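PDB 5JM6: aminopeptidase-like protein from Chaetomium thermophilum, which probably acts as a zinc-dependent metalloaminopeptidase of the M18 family and assembles as a dodecamer. Local coordinates for residues A[166-171]-A[484-489]; A[136-141]-A[159-164]; A[312-317]-A[501-506]; A[305-310]-A[389-394]. All coordinates share one frame; numbering follows the deposited sequence.

Contact 1. Residues A[166-171]-A[484-489]. With ZN (zinc ion), chain G.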
loop_
_atom_site.group_PDB
_atom_site.type_symbol
_atom_site.label_atom_id
_atom_site.label_comp_id
_atom_site.label_asym_id
_atom_site.label_seq_id
_atom_site.Cartn_x
_atom_site.Cartn_y
_atom_site.Cartn_z
ATOM N N ASN A 166 26.244 14.425 -8.912
ATOM C CA ASN A 166 25.389 13.322 -9.275
ATOM C C ASN A 166 26.242 12.085 -9.166
ATOM O O ASN A 166 27.419 12.182 -8.827
ATOM C CB ASN A 166 24.786 13.496 -10.681
ATOM C CG ASN A 166 25.830 13.763 -11.759
ATOM O OD1 ASN A 166 26.920 13.194 -11.751
ATOM N ND2 ASN A 166 25.485 14.626 -12.707
ATOM N N GLU A 167 25.659 10.931 -9.450
ATOM C CA GLU A 167 26.347 9.669 -9.223
ATOM C C GLU A 167 27.708 9.567 -9.922
ATOM O O GLU A 167 28.607 8.904 -9.413
ATOM C CB GLU A 167 25.449 8.502 -9.642
ATOM C CG GLU A 167 24.881 8.599 -11.047
ATOM C CD GLU A 167 23.514 9.258 -11.079
ATOM O OE1 GLU A 167 23.414 10.439 -10.688
ATOM O OE2 GLU A 167 22.538 8.593 -11.488
ATOM N N THR A 168 27.883 10.237 -11.058
ATOM C CA THR A 168 29.142 10.098 -11.793
ATOM C C THR A 168 30.325 10.773 -11.084
ATOM O O THR A 168 31.472 10.580 -11.483
ATOM C CB THR A 168 29.035 10.661 -13.230
ATOM O OG1 THR A 168 28.924 12.088 -13.193
ATOM C CG2 THR A 168 27.830 10.072 -13.947
ATOM N N TRP A 169 30.048 11.542 -10.032
ATOM C CA TRP A 169 31.092 12.268 -9.302
ATOM C C TRP A 169 31.816 11.433 -8.243
ATOM O O TRP A 169 32.851 11.852 -7.724
ATOM C CB TRP A 169 30.501 13.519 -8.642
ATOM C CG TRP A 169 30.434 14.684 -9.572
ATOM C CD1 TRP A 169 29.565 14.854 -10.608
ATOM C CD2 TRP A 169 31.279 15.841 -9.563
ATOM N NE1 TRP A 169 29.813 16.044 -11.246
ATOM C CE2 TRP A 169 30.862 16.670 -10.624
ATOM C CE3 TRP A 169 32.349 16.257 -8.763
ATOM C CZ2 TRP A 169 31.474 17.890 -10.904
ATOM C CZ3 TRP A 169 32.956 17.469 -9.044
ATOM C CH2 TRP A 169 32.516 18.271 -10.105
ATOM N N TRP A 170 31.273 10.262 -7.921
ATOM C CA TRP A 170 31.892 9.372 -6.939
ATOM C C TRP A 170 33.171 8.735 -7.479
ATOM O O TRP A 170 33.243 8.386 -8.657
ATOM C CB TRP A 170 30.929 8.259 -6.526
ATOM C CG TRP A 170 29.683 8.689 -5.811
ATOM C CD1 TRP A 170 28.526 9.127 -6.381
ATOM C CD2 TRP A 170 29.453 8.677 -4.394
ATOM N NE1 TRP A 170 27.595 9.405 -5.411
ATOM C CE2 TRP A 170 28.138 9.140 -4.182
ATOM C CE3 TRP A 170 30.233 8.335 -3.284
ATOM C CZ2 TRP A 170 27.585 9.263 -2.909
ATOM C CZ3 TRP A 170 29.681 8.458 -2.019
ATOM C CH2 TRP A 170 28.370 8.920 -1.843
ATOM N N ASP A 171 34.160 8.564 -6.603
ATOM C CA ASP A 171 35.424 7.908 -6.949
ATOM C C ASP A 171 36.083 8.499 -8.195
ATOM O O ASP A 171 36.561 7.767 -9.062
ATOM C CB ASP A 171 35.215 6.401 -7.147
ATOM C CG ASP A 171 34.711 5.704 -5.893
ATOM O OD1 ASP A 171 34.014 4.676 -6.028
ATOM O OD2 ASP A 171 35.010 6.175 -4.776
ATOM N N MET A 484 25.292 14.120 -21.238
ATOM C CA MET A 484 25.287 15.526 -20.862
ATOM C C MET A 484 25.116 15.678 -19.353
ATOM O O MET A 484 24.323 14.959 -18.745
ATOM C CB MET A 484 24.178 16.268 -21.609
ATOM C CG MET A 484 24.147 17.764 -21.372
ATOM S SD MET A 484 22.818 18.562 -22.293
ATOM C CE MET A 484 23.245 18.110 -23.973
ATOM N N HIS A 485 25.881 16.605 -18.772
ATOM C CA HIS A 485 25.897 16.888 -17.330
ATOM C C HIS A 485 26.637 15.830 -16.506
ATOM O O HIS A 485 26.666 15.912 -15.281
ATOM C CB HIS A 485 24.482 17.093 -16.776
ATOM C CG HIS A 485 23.926 18.458 -17.042
ATOM N ND1 HIS A 485 22.735 18.896 -16.506
ATOM C CD2 HIS A 485 24.403 19.483 -17.786
ATOM C CE1 HIS A 485 22.500 20.131 -16.912
ATOM N NE2 HIS A 485 23.499 20.511 -17.686
ATOM N N SER A 486 27.195 14.815 -17.158
ATOM C CA SER A 486 28.122 13.928 -16.461
ATOM C C SER A 486 29.406 14.670 -16.111
ATOM O O SER A 486 29.739 15.680 -16.733
ATOM C CB SER A 486 28.461 12.698 -17.300
ATOM O OG SER A 486 29.545 11.987 -16.722
ATOM N N ILE A 487 30.133 14.164 -15.121
ATOM C CA ILE A 487 31.439 14.721 -14.807
ATOM C C ILE A 487 32.408 14.408 -15.946
ATOM O O ILE A 487 33.438 15.065 -16.087
ATOM C CB ILE A 487 32.000 14.179 -13.472
ATOM C CG1 ILE A 487 33.107 15.093 -12.944
ATOM C CG2 ILE A 487 32.513 12.755 -13.630
ATOM C CD1 ILE A 487 33.716 14.622 -11.645
ATOM N N ARG A 488 32.104 13.369 -16.722
ATOM C CA ARG A 488 32.851 13.079 -17.941
ATOM C C ARG A 488 31.927 12.608 -19.070
ATOM O O ARG A 488 31.350 11.523 -18.994
ATOM C CB ARG A 488 33.924 12.031 -17.642
ATOM C CG ARG A 488 34.956 11.845 -18.733
ATOM C CD ARG A 488 36.119 11.004 -18.231
ATOM N NE ARG A 488 37.143 10.815 -19.254
ATOM C CZ ARG A 488 38.239 11.560 -19.367
ATOM N NH1 ARG A 488 38.463 12.551 -18.515
ATOM N NH2 ARG A 488 39.113 11.311 -20.333
ATOM N N ALA A 489 31.832 13.406 -20.131
ATOM C CA ALA A 489 30.946 13.125 -21.262
ATOM C C ALA A 489 31.730 12.681 -22.495
ATOM O O ALA A 489 32.938 12.460 -22.422
ATOM C CB ALA A 489 30.096 14.346 -21.585
HETATM ZN ZN ZN G . 24.170 21.887 -18.791
HETATM O O HOH W 1 28.459 16.962 -13.188
#

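Contact 2. Residues A[136-141]-A[159-164]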
loop_
_atom_site.group_PDB
_atom_site.type_symbol
_atom_site.label_atom_id
_atom_site.label_comp_id
_atom_site.label_asym_id
_atom_site.label_seq_id
_atom_site.Cartn_x
_atom_site.Cartn_y
_atom_site.Cartn_z
ATOM N N ALA A 136 30.088 25.386 -16.308
ATOM C CA ALA A 136 29.822 23.957 -16.351
ATOM C C ALA A 136 29.434 23.481 -14.966
ATOM O O ALA A 136 29.751 24.132 -13.991
ATOM C CB ALA A 136 31.044 23.212 -16.839
ATOM N N LEU A 137 28.753 22.348 -14.867
ATOM C CA LEU A 137 28.370 21.849 -13.559
ATOM C C LEU A 137 29.658 21.615 -12.806
ATOM O O LEU A 137 30.574 21.001 -13.324
ATOM C CB LEU A 137 27.591 20.546 -13.685
ATOM C CG LEU A 137 26.092 20.674 -13.931
ATOM C CD1 LEU A 137 25.844 21.293 -15.292
ATOM C CD2 LEU A 137 25.447 19.308 -13.856
ATOM N N THR A 138 29.718 22.094 -11.573
ATOM C CA THR A 138 30.929 21.999 -10.766
ATOM C C THR A 138 30.594 22.160 -9.284
ATOM O O THR A 138 29.479 22.542 -8.937
ATOM C CB THR A 138 31.974 23.051 -11.200
ATOM O OG1 THR A 138 33.253 22.725 -10.642
ATOM C CG2 THR A 138 31.555 24.448 -10.765
ATOM N N ALA A 139 31.542 21.828 -8.414
ATOM C CA ALA A 139 31.314 21.912 -6.973
ATOM C C ALA A 139 32.177 22.994 -6.334
ATOM O O ALA A 139 33.393 22.847 -6.229
ATOM C CB ALA A 139 31.585 20.567 -6.318
ATOM N N ARG A 140 31.540 24.070 -5.886
ATOM C CA ARG A 140 32.274 25.209 -5.349
ATOM C C ARG A 140 32.564 25.065 -3.863
ATOM O O ARG A 140 31.733 24.575 -3.097
ATOM C CB ARG A 140 31.504 26.505 -5.610
ATOM C CG ARG A 140 31.311 26.781 -7.087
ATOM C CD ARG A 140 30.875 28.205 -7.364
ATOM N NE ARG A 140 31.695 28.783 -8.424
ATOM C CZ ARG A 140 31.341 28.844 -9.704
ATOM N NH1 ARG A 140 30.165 28.373 -10.097
ATOM N NH2 ARG A 140 32.165 29.382 -10.591
ATOM N N LEU A 141 33.760 25.492 -3.470
ATOM C CA LEU A 141 34.138 25.530 -2.067
ATOM C C LEU A 141 33.219 26.466 -1.293
ATOM O O LEU A 141 32.901 27.563 -1.752
ATOM C CB LEU A 141 35.594 25.974 -1.907
ATOM C CG LEU A 141 36.687 24.902 -1.875
ATOM C CD1 LEU A 141 36.716 24.087 -3.161
ATOM C CD2 LEU A 141 38.042 25.542 -1.612
ATOM N N ALA A 159 29.781 22.929 -2.048
ATOM C CA ALA A 159 28.373 23.062 -2.383
ATOM C C ALA A 159 28.192 22.823 -3.872
ATOM O O ALA A 159 28.905 23.420 -4.681
ATOM C CB ALA A 159 27.860 24.439 -1.993
ATOM N N GLN A 160 27.258 21.951 -4.246
ATOM C CA GLN A 160 27.036 21.721 -5.665
ATOM C C GLN A 160 26.507 23.017 -6.272
ATOM O O GLN A 160 25.500 23.574 -5.830
ATOM C CB GLN A 160 26.087 20.531 -5.916
ATOM C CG GLN A 160 24.590 20.757 -5.684
ATOM C CD GLN A 160 24.191 20.699 -4.222
ATOM O OE1 GLN A 160 25.009 20.405 -3.352
ATOM N NE2 GLN A 160 22.920 20.976 -3.946
ATOM N N TYR A 161 27.228 23.514 -7.270
ATOM C CA TYR A 161 26.860 24.756 -7.927
ATOM C C TYR A 161 25.627 24.555 -8.782
ATOM O O TYR A 161 24.617 25.238 -8.623
ATOM C CB TYR A 161 28.029 25.272 -8.780
ATOM C CG TYR A 161 27.635 26.038 -10.029
ATOM C CD1 TYR A 161 27.932 25.544 -11.296
ATOM C CD2 TYR A 161 26.979 27.257 -9.943
ATOM C CE1 TYR A 161 27.579 26.244 -12.441
ATOM C CE2 TYR A 161 26.628 27.960 -11.076
ATOM C CZ TYR A 161 26.924 27.451 -12.322
ATOM O OH TYR A 161 26.563 28.160 -13.446
ATOM N N ALA A 162 25.711 23.594 -9.685
ATOM C CA ALA A 162 24.723 23.495 -10.737
ATOM C C ALA A 162 23.528 22.624 -10.389
ATOM O O ALA A 162 22.470 22.742 -11.008
ATOM C CB ALA A 162 25.384 22.980 -11.969
ATOM N N GLY A 163 23.670 21.817 -9.343
ATOM C CA GLY A 163 22.974 20.546 -9.281
ATOM C C GLY A 163 23.945 19.481 -9.765
ATOM O O GLY A 163 23.550 18.424 -10.258
ATOM N N ALA A 164 25.233 19.785 -9.628
ATOM C CA ALA A 164 26.311 18.978 -10.194
ATOM C C ALA A 164 26.564 17.618 -9.552
ATOM O O ALA A 164 26.815 16.653 -10.275
ATOM C CB ALA A 164 27.601 19.772 -10.172
#

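Contact 3. Residues A[312-317]-A[501-506]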
loop_
_atom_site.group_PDB
_atom_site.type_symbol
_atom_site.label_atom_id
_atom_site.label_comp_id
_atom_site.label_asym_id
_atom_site.label_seq_id
_atom_site.Cartn_x
_atom_site.Cartn_y
_atom_site.Cartn_z
ATOM N N TRP A 312 33.662 26.989 -27.461
ATOM C CA TRP A 312 35.007 26.973 -28.023
ATOM C C TRP A 312 34.970 26.984 -29.546
ATOM O O TRP A 312 35.759 27.678 -30.185
ATOM C CB TRP A 312 35.793 25.760 -27.530
ATOM C CG TRP A 312 37.219 25.771 -27.971
ATOM C CD1 TRP A 312 38.246 26.470 -27.408
ATOM C CD2 TRP A 312 37.779 25.051 -29.074
ATOM N NE1 TRP A 312 39.413 26.229 -28.092
ATOM C CE2 TRP A 312 39.153 25.361 -29.120
ATOM C CE3 TRP A 312 37.252 24.175 -30.028
ATOM C CZ2 TRP A 312 40.007 24.824 -30.080
ATOM C CZ3 TRP A 312 38.101 23.644 -30.980
ATOM C CH2 TRP A 312 39.463 23.970 -30.999
ATOM N N ALA A 313 34.048 26.221 -30.124
ATOM C CA ALA A 313 33.910 26.164 -31.575
ATOM C C ALA A 313 33.440 27.505 -32.132
ATOM O O ALA A 313 33.871 27.925 -33.206
ATOM C CB ALA A 313 32.954 25.054 -31.977
ATOM N N ALA A 314 32.555 28.172 -31.397
ATOM C CA ALA A 314 32.084 29.498 -31.787
ATOM C C ALA A 314 33.233 30.498 -31.748
ATOM O O ALA A 314 33.425 31.275 -32.684
ATOM C CB ALA A 314 30.951 29.949 -30.881
ATOM N N PHE A 315 33.993 30.466 -30.658
ATOM C CA PHE A 315 35.165 31.316 -30.497
ATOM C C PHE A 315 36.153 31.111 -31.644
ATOM O O PHE A 315 36.620 32.077 -32.247
ATOM C CB PHE A 315 35.836 31.036 -29.148
ATOM C CG PHE A 315 37.117 31.792 -28.926
ATOM C CD1 PHE A 315 37.099 33.129 -28.562
ATOM C CD2 PHE A 315 38.340 31.157 -29.055
ATOM C CE1 PHE A 315 38.278 33.821 -28.350
ATOM C CE2 PHE A 315 39.521 31.841 -28.840
ATOM C CZ PHE A 315 39.490 33.175 -28.489
ATOM N N MET A 316 36.457 29.852 -31.952
ATOM C CA MET A 316 37.398 29.545 -33.026
ATOM C C MET A 316 36.855 29.975 -34.386
ATOM O O MET A 316 37.621 30.375 -35.262
ATOM C CB MET A 316 37.739 28.051 -33.048
ATOM C CG MET A 316 38.550 27.564 -31.852
ATOM S SD MET A 316 40.197 28.296 -31.706
ATOM C CE MET A 316 41.031 27.586 -33.123
ATOM N N ALA A 317 35.540 29.896 -34.562
ATOM C CA ALA A 317 34.923 30.352 -35.802
ATOM C C ALA A 317 35.179 31.839 -36.014
ATOM O O ALA A 317 35.500 32.267 -37.122
ATOM C CB ALA A 317 33.439 30.068 -35.795
ATOM N N LYS A 501 33.436 24.749 -38.306
ATOM C CA LYS A 501 33.148 24.832 -39.733
ATOM C C LYS A 501 31.766 25.435 -39.981
ATOM O O LYS A 501 31.612 26.315 -40.826
ATOM C CB LYS A 501 33.249 23.454 -40.382
ATOM C CG LYS A 501 33.177 23.486 -41.894
ATOM C CD LYS A 501 33.090 22.084 -42.457
ATOM C CE LYS A 501 33.190 22.096 -43.969
ATOM N NZ LYS A 501 33.072 20.725 -44.531
ATOM N N PHE A 502 30.767 24.975 -39.233
ATOM C CA PHE A 502 29.416 25.498 -39.400
ATOM C C PHE A 502 29.285 26.942 -38.926
ATOM O O PHE A 502 28.695 27.773 -39.618
ATOM C CB PHE A 502 28.392 24.640 -38.663
ATOM C CG PHE A 502 27.048 25.295 -38.553
ATOM C CD1 PHE A 502 26.234 25.415 -39.667
ATOM C CD2 PHE A 502 26.612 25.818 -37.347
ATOM C CE1 PHE A 502 25.003 26.030 -39.578
ATOM C CE2 PHE A 502 25.380 26.434 -37.251
ATOM C CZ PHE A 502 24.575 26.541 -38.369
ATOM N N TYR A 503 29.811 27.238 -37.740
ATOM C CA TYR A 503 29.719 28.587 -37.194
ATOM C C TYR A 503 30.438 29.594 -38.082
ATOM O O TYR A 503 29.929 30.689 -38.321
ATOM C CB TYR A 503 30.293 28.650 -35.781
ATOM C CG TYR A 503 29.527 27.859 -34.755
ATOM C CD1 TYR A 503 28.139 27.813 -34.773
ATOM C CD2 TYR A 503 30.196 27.156 -33.766
ATOM C CE1 TYR A 503 27.441 27.087 -33.830
ATOM C CE2 TYR A 503 29.510 26.428 -32.823
ATOM C CZ TYR A 503 28.135 26.396 -32.858
ATOM O OH TYR A 503 27.455 25.666 -31.914
ATOM N N LYS A 504 31.623 29.227 -38.565
ATOM C CA LYS A 504 32.349 30.095 -39.485
ATOM C C LYS A 504 31.510 30.338 -40.731
ATOM O O LYS A 504 31.482 31.446 -41.264
ATOM C CB LYS A 504 33.703 29.502 -39.880
ATOM C CG LYS A 504 34.482 30.401 -40.836
ATOM C CD LYS A 504 35.679 29.697 -41.450
ATOM C CE LYS A 504 36.018 30.275 -42.820
ATOM N NZ LYS A 504 36.916 31.463 -42.758
ATOM N N GLY A 505 30.822 29.293 -41.184
ATOM C CA GLY A 505 29.937 29.407 -42.325
ATOM C C GLY A 505 28.850 30.436 -42.087
ATOM O O GLY A 505 28.525 31.224 -42.973
ATOM N N PHE A 506 28.296 30.435 -40.881
ATOM C CA PHE A 506 27.236 31.371 -40.528
ATOM C C PHE A 506 27.738 32.814 -40.506
ATOM O O PHE A 506 27.165 33.681 -41.166
ATOM C CB PHE A 506 26.627 30.992 -39.177
ATOM C CG PHE A 506 25.812 32.085 -38.549
ATOM C CD1 PHE A 506 24.542 32.380 -39.016
ATOM C CD2 PHE A 506 26.314 32.810 -37.482
ATOM C CE1 PHE A 506 23.794 33.386 -38.434
ATOM C CE2 PHE A 506 25.572 33.814 -36.895
ATOM C CZ PHE A 506 24.309 34.103 -37.371
#

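Contact 4. Residues A[305-310]-A[389-394]. With ZN (zinc ion), chain H; ZN (zinc ion), chain G.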
loop_
_atom_site.group_PDB
_atom_site.type_symbol
_atom_site.label_atom_id
_atom_site.label_comp_id
_atom_site.label_asym_id
_atom_site.label_seq_id
_atom_site.Cartn_x
_atom_site.Cartn_y
_atom_site.Cartn_z
ATOM N N ILE A 305 31.771 19.316 -20.886
ATOM C CA ILE A 305 31.421 19.558 -22.272
ATOM C C ILE A 305 30.147 20.398 -22.376
ATOM O O ILE A 305 29.982 21.100 -23.378
ATOM C CB ILE A 305 31.253 18.240 -23.070
ATOM C CG1 ILE A 305 32.537 17.414 -23.020
ATOM C CG2 ILE A 305 30.924 18.517 -24.531
ATOM C CD1 ILE A 305 32.557 16.271 -24.019
ATOM N N ASP A 306 29.282 20.410 -21.348
ATOM C CA ASP A 306 28.042 21.156 -21.547
ATOM C C ASP A 306 28.499 22.597 -21.720
ATOM O O ASP A 306 28.837 23.328 -20.782
ATOM C CB ASP A 306 27.043 20.992 -20.378
ATOM C CG ASP A 306 25.687 21.690 -20.638
ATOM O OD1 ASP A 306 25.670 22.830 -21.142
ATOM O OD2 ASP A 306 24.624 21.096 -20.359
ATOM N N ASP A 307 28.442 22.922 -23.008
ATOM C CA ASP A 307 28.827 24.134 -23.739
ATOM C C ASP A 307 30.249 24.694 -23.778
ATOM O O ASP A 307 30.471 25.621 -24.550
ATOM C CB ASP A 307 27.911 25.280 -23.386
ATOM C CG ASP A 307 27.054 25.667 -24.566
ATOM O OD1 ASP A 307 27.099 24.917 -25.562
ATOM O OD2 ASP A 307 26.387 26.715 -24.538
ATOM N N LYS A 308 31.218 24.175 -23.037
ATOM C CA LYS A 308 32.583 24.571 -23.376
ATOM C C LYS A 308 32.855 24.151 -24.830
ATOM O O LYS A 308 33.616 24.806 -25.537
ATOM C CB LYS A 308 33.612 23.969 -22.418
ATOM C CG LYS A 308 33.852 24.803 -21.159
ATOM C CD LYS A 308 34.690 24.030 -20.150
ATOM C CE LYS A 308 35.256 24.931 -19.062
ATOM N NZ LYS A 308 34.317 25.155 -17.928
ATOM N N LEU A 309 32.185 23.090 -25.277
ATOM C CA LEU A 309 32.309 22.611 -26.655
ATOM C C LEU A 309 31.728 23.579 -27.695
ATOM O O LEU A 309 32.431 23.970 -28.625
ATOM C CB LEU A 309 31.645 21.237 -26.797
ATOM C CG LEU A 309 31.540 20.622 -28.197
ATOM C CD1 LEU A 309 32.876 20.639 -28.923
ATOM C CD2 LEU A 309 31.018 19.200 -28.109
ATOM N N CYS A 310 30.459 23.958 -27.556
ATOM C CA CYS A 310 29.862 24.880 -28.524
ATOM C C CYS A 310 30.494 26.263 -28.427
ATOM O O CYS A 310 30.665 26.947 -29.436
ATOM C CB CYS A 310 28.347 24.989 -28.332
ATOM S SG CYS A 310 27.398 23.551 -28.882
ATOM N N SER A 389 21.984 30.792 -31.100
ATOM C CA SER A 389 22.162 30.472 -29.691
ATOM C C SER A 389 22.545 29.009 -29.586
ATOM O O SER A 389 21.735 28.128 -29.873
ATOM C CB SER A 389 20.884 30.761 -28.900
ATOM O OG SER A 389 20.942 30.198 -27.601
ATOM N N SER A 390 23.781 28.744 -29.179
ATOM C CA SER A 390 24.303 27.392 -29.293
ATOM C C SER A 390 24.604 26.731 -27.950
ATOM O O SER A 390 25.516 27.136 -27.232
ATOM C CB SER A 390 25.556 27.390 -30.173
ATOM O OG SER A 390 26.650 28.024 -29.538
ATOM N N ASP A 391 23.808 25.713 -27.631
ATOM C CA ASP A 391 24.065 24.822 -26.505
ATOM C C ASP A 391 24.160 23.401 -27.045
ATOM O O ASP A 391 23.608 23.104 -28.100
ATOM C CB ASP A 391 22.962 24.923 -25.446
ATOM C CG ASP A 391 23.433 24.485 -24.069
ATOM O OD1 ASP A 391 24.578 24.002 -23.961
ATOM O OD2 ASP A 391 22.662 24.620 -23.094
ATOM N N VAL A 392 24.848 22.522 -26.326
ATOM C CA VAL A 392 24.992 21.140 -26.770
ATOM C C VAL A 392 23.637 20.425 -26.822
ATOM O O VAL A 392 22.690 20.814 -26.136
ATOM C CB VAL A 392 25.956 20.362 -25.858
ATOM C CG1 VAL A 392 27.399 20.683 -26.217
ATOM C CG2 VAL A 392 25.682 20.690 -24.400
ATOM N N THR A 393 23.556 19.390 -27.655
ATOM C CA THR A 393 22.330 18.615 -27.840
ATOM C C THR A 393 22.598 17.132 -27.615
ATOM O O THR A 393 23.750 16.699 -27.581
ATOM C CB THR A 393 21.734 18.805 -29.248
ATOM O OG1 THR A 393 22.747 18.564 -30.233
ATOM C CG2 THR A 393 21.189 20.214 -29.419
ATOM N N HIS A 394 21.533 16.354 -27.463
ATOM C CA HIS A 394 21.675 14.938 -27.150
ATOM C C HIS A 394 21.861 14.097 -28.408
ATOM O O HIS A 394 20.995 14.063 -29.282
ATOM C CB HIS A 394 20.458 14.443 -26.363
ATOM C CG HIS A 394 20.162 15.256 -25.141
ATOM N ND1 HIS A 394 21.020 15.319 -24.063
ATOM C CD2 HIS A 394 19.105 16.041 -24.826
ATOM C CE1 HIS A 394 20.504 16.109 -23.138
ATOM N NE2 HIS A 394 19.343 16.559 -23.576
HETATM ZN ZN ZN H . 24.304 24.004 -21.943
HETATM ZN ZN ZN G . 24.170 21.887 -18.791
#

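Contact 1. Residues A[166-171]-A[484-489]
The backbone carbonyl of a zinc ligand, His485, is held by the side-chain amide of Asn166. Asn166 ND2 donates to His485 O at 3.1 Å. The oxygen lies in the amide plane of Asn166, but the nitrogen stands above the carbonyl plane. The other end of the Asn166 amide is held too: Thr168 OG1 donates to Asn166 OD1 over 2.7 Å. These two bonds, ND2 giving to His485 O and OD1 accepting from Thr168 OG1, fix the amide flip of Asn166. Thr168 OG1 in turn accepts from Ile487 N at 3.1 Å, in a nearly straight bond (168°). A water is modelled between Trp169 NE1 and His485 O, but its Trp169 leg is doubtfully short. The held loop belongs to the dinuclear zinc site of this M18 family protein. His485 NE2 binds one zinc at 1.9 Å, and Asp306 and Glu340 are ligands of the same metal. Just after the histidine, Ser486 OG accepts from Arg488 N at 2.9 Å, forming an ST turn. Ile487 turns CG1 anti to its backbone N (chi1 -161°), which lays its CD1 over one face of the Trp169 indole. This CH-pi contact puts Ile487 CD1 3.5 Å from the centroid of the six-membered ring of Trp169. Leu174 touches both of these side chains. A second subunit closes in here: Ser486 OG bonds Asp171 of that subunit, and Arg488 forms a salt bridge with its Asp173.

Contact 2. Residues A[136-141]-A[159-164]
Arg140 and Ala159 bond to each other twice through their backbones, as an antiparallel hydrogen-bonded pair. Arg140 N reaches Ala159 O at 3.0 Å, and Ala159 N reaches Arg140 O at 2.8 Å. Ala139 and Gln160 form the next, non-hydrogen-bonded pair. Where the second strand ends, Tyr161 N still donates to Thr138 O at 3.0 Å. The charged contact is a cation-pi interaction. Arg140 CZ stands 4.8 Å from the centroid of the Tyr161 ring, over its face. The guanidinium is almost perpendicular to the ring (86°), and only Arg140 NH1 comes down on the ring, 3.4 Å from Tyr161 CG. A bend at chi3 (132°) brings that corner over the ring. Ala136 O lies at the ring edge, near its plane. The phenol OH is held by Asp135. A leucine in place of Tyr161 would probably leave Asp135 without this hydroxyl and the Arg140 guanidinium without its aromatic face. Among the apolar contacts, Leu137 CB packs on Ala164 CB at 3.6 Å, and Thr138 CG2 meets Tyr161 CD1 at 3.8 Å. Leu137 also touches Glu340 and His485 of the zinc site. The two strands form a beta hairpin within an antiparallel sheet. Strand 139-141 lies between 153-160 and 277-286, where Ala139 and Leu141 bond to Leu284 and Leu282. Strand 228-231 flanks 153-160 on its other side.

Contact 3. Residues A[312-317]-A[501-506]
Tyr503 packs its ring against the backbone of helix 312-317, at the link between Ala313 and Ala314. Tyr503 CD2 lies 3.5 Å from Ala314 N. The carbonyl carbon of Ala313 sits at the ring edge, near the ring plane. Tyr503 CE2 meets Ala313 CB at 3.8 Å. Ala314 CB is slightly farther off, 4.1 Å from Tyr503 CD2. The tyrosine places CG beside its backbone N (chi1 -66°), which turns the ring toward Ala313 and Ala314. One turn on from Ala313, Ala317 takes the place next to the tyrosine stem. Ala317 CB touches Tyr503 CB at 3.5 Å and Lys504 N at 3.4 Å. The two helix segments cross at -48° with their axes 8.1 Å apart. The three alanines have side chains no larger than a methyl, consistent with this short axis distance. Lys504 adds the base of its chain, with Lys504 CB 4.1 Å from Ala317 CB. Its ammonium turns away to a salt bridge with Asp508 and a hydrogen bond to His320 O. A serine at Tyr503 would probably open a gap beside Ala313 and Ala314 and lose the ring contacts to them and to Ile130. The tyrosine also touches Cys310 with its ring and Ser390 with its hydroxyl, near the zinc site. Both helices lie against strand 127-133 of the mixed central sheet, where Ala314 and Tyr503 touch Ile130. Helix 430-443 packs on Phe502 and Phe506, and helix 68-81 packs on Phe315.

Contact 4. Residues A[305-310]-A[389-394]
Asp307 and Asp391 bring the two backbones nearest, with their CA atoms 5.5 Å apart. Asp307 lies in segment 305-310, on helix 305-320. Asp391 lies where strand 386-394 is interrupted, and Val392 N there turns back to Asp391 OD1 at 2.8 Å, meeting it from above the carboxylate plane. Asp306 extends CG anti to its backbone N (chi1 -175°), which carries the carboxylate between two zinc ions. Asp306 OD1 binds one zinc at 2.0 Å and Asp306 OD2 the other at 1.8 Å. Asp391 grips the first zinc with both oxygens, OD1 at 2.0 Å and OD2 at 2.1 Å. The carboxylates of Asp307 and Asp391 lie close, their planes 46° apart, but no bond joins them. Asp307 OD2 finds its donor in His133 N and so braces a residue that binds the first zinc. Val392 packs against the helix. Val392 CG2 lies 3.7 Å from Asp306 CA and Val392 CG1 3.9 Å from Cys310 SG. His133 joins Asp306 and Asp391 on the first zinc, while Glu340 and His485 join Asp306 on the second. A carboxylate bridging two zincs is characteristic of dinuclear zinc exopeptidases, the clan to which M18 belongs.

Overall arrangement
From the N terminus, contact 2 closes first, as a short hairpin between 136-141 and 159-164. Contact 1 opens a few residues later at 166-171 and closes only at 484-489, a loop of more than 300 residues. Contact 4 is nested inside that loop, joining 305-310 to 389-394. Contact 3 starts on the same helix as contact 4, at 312-317, and ends at 501-506, so it crosses contacts 1 and 4. Contacts 1 and 4 share one zinc ion, and contact 2 touches both. Together they tie the antiparallel sheet to the metal site. Contact 3, about 28 Å from contact 2 between centres, joins two helices beside the central mixed sheet and meets contact 4 through Tyr503.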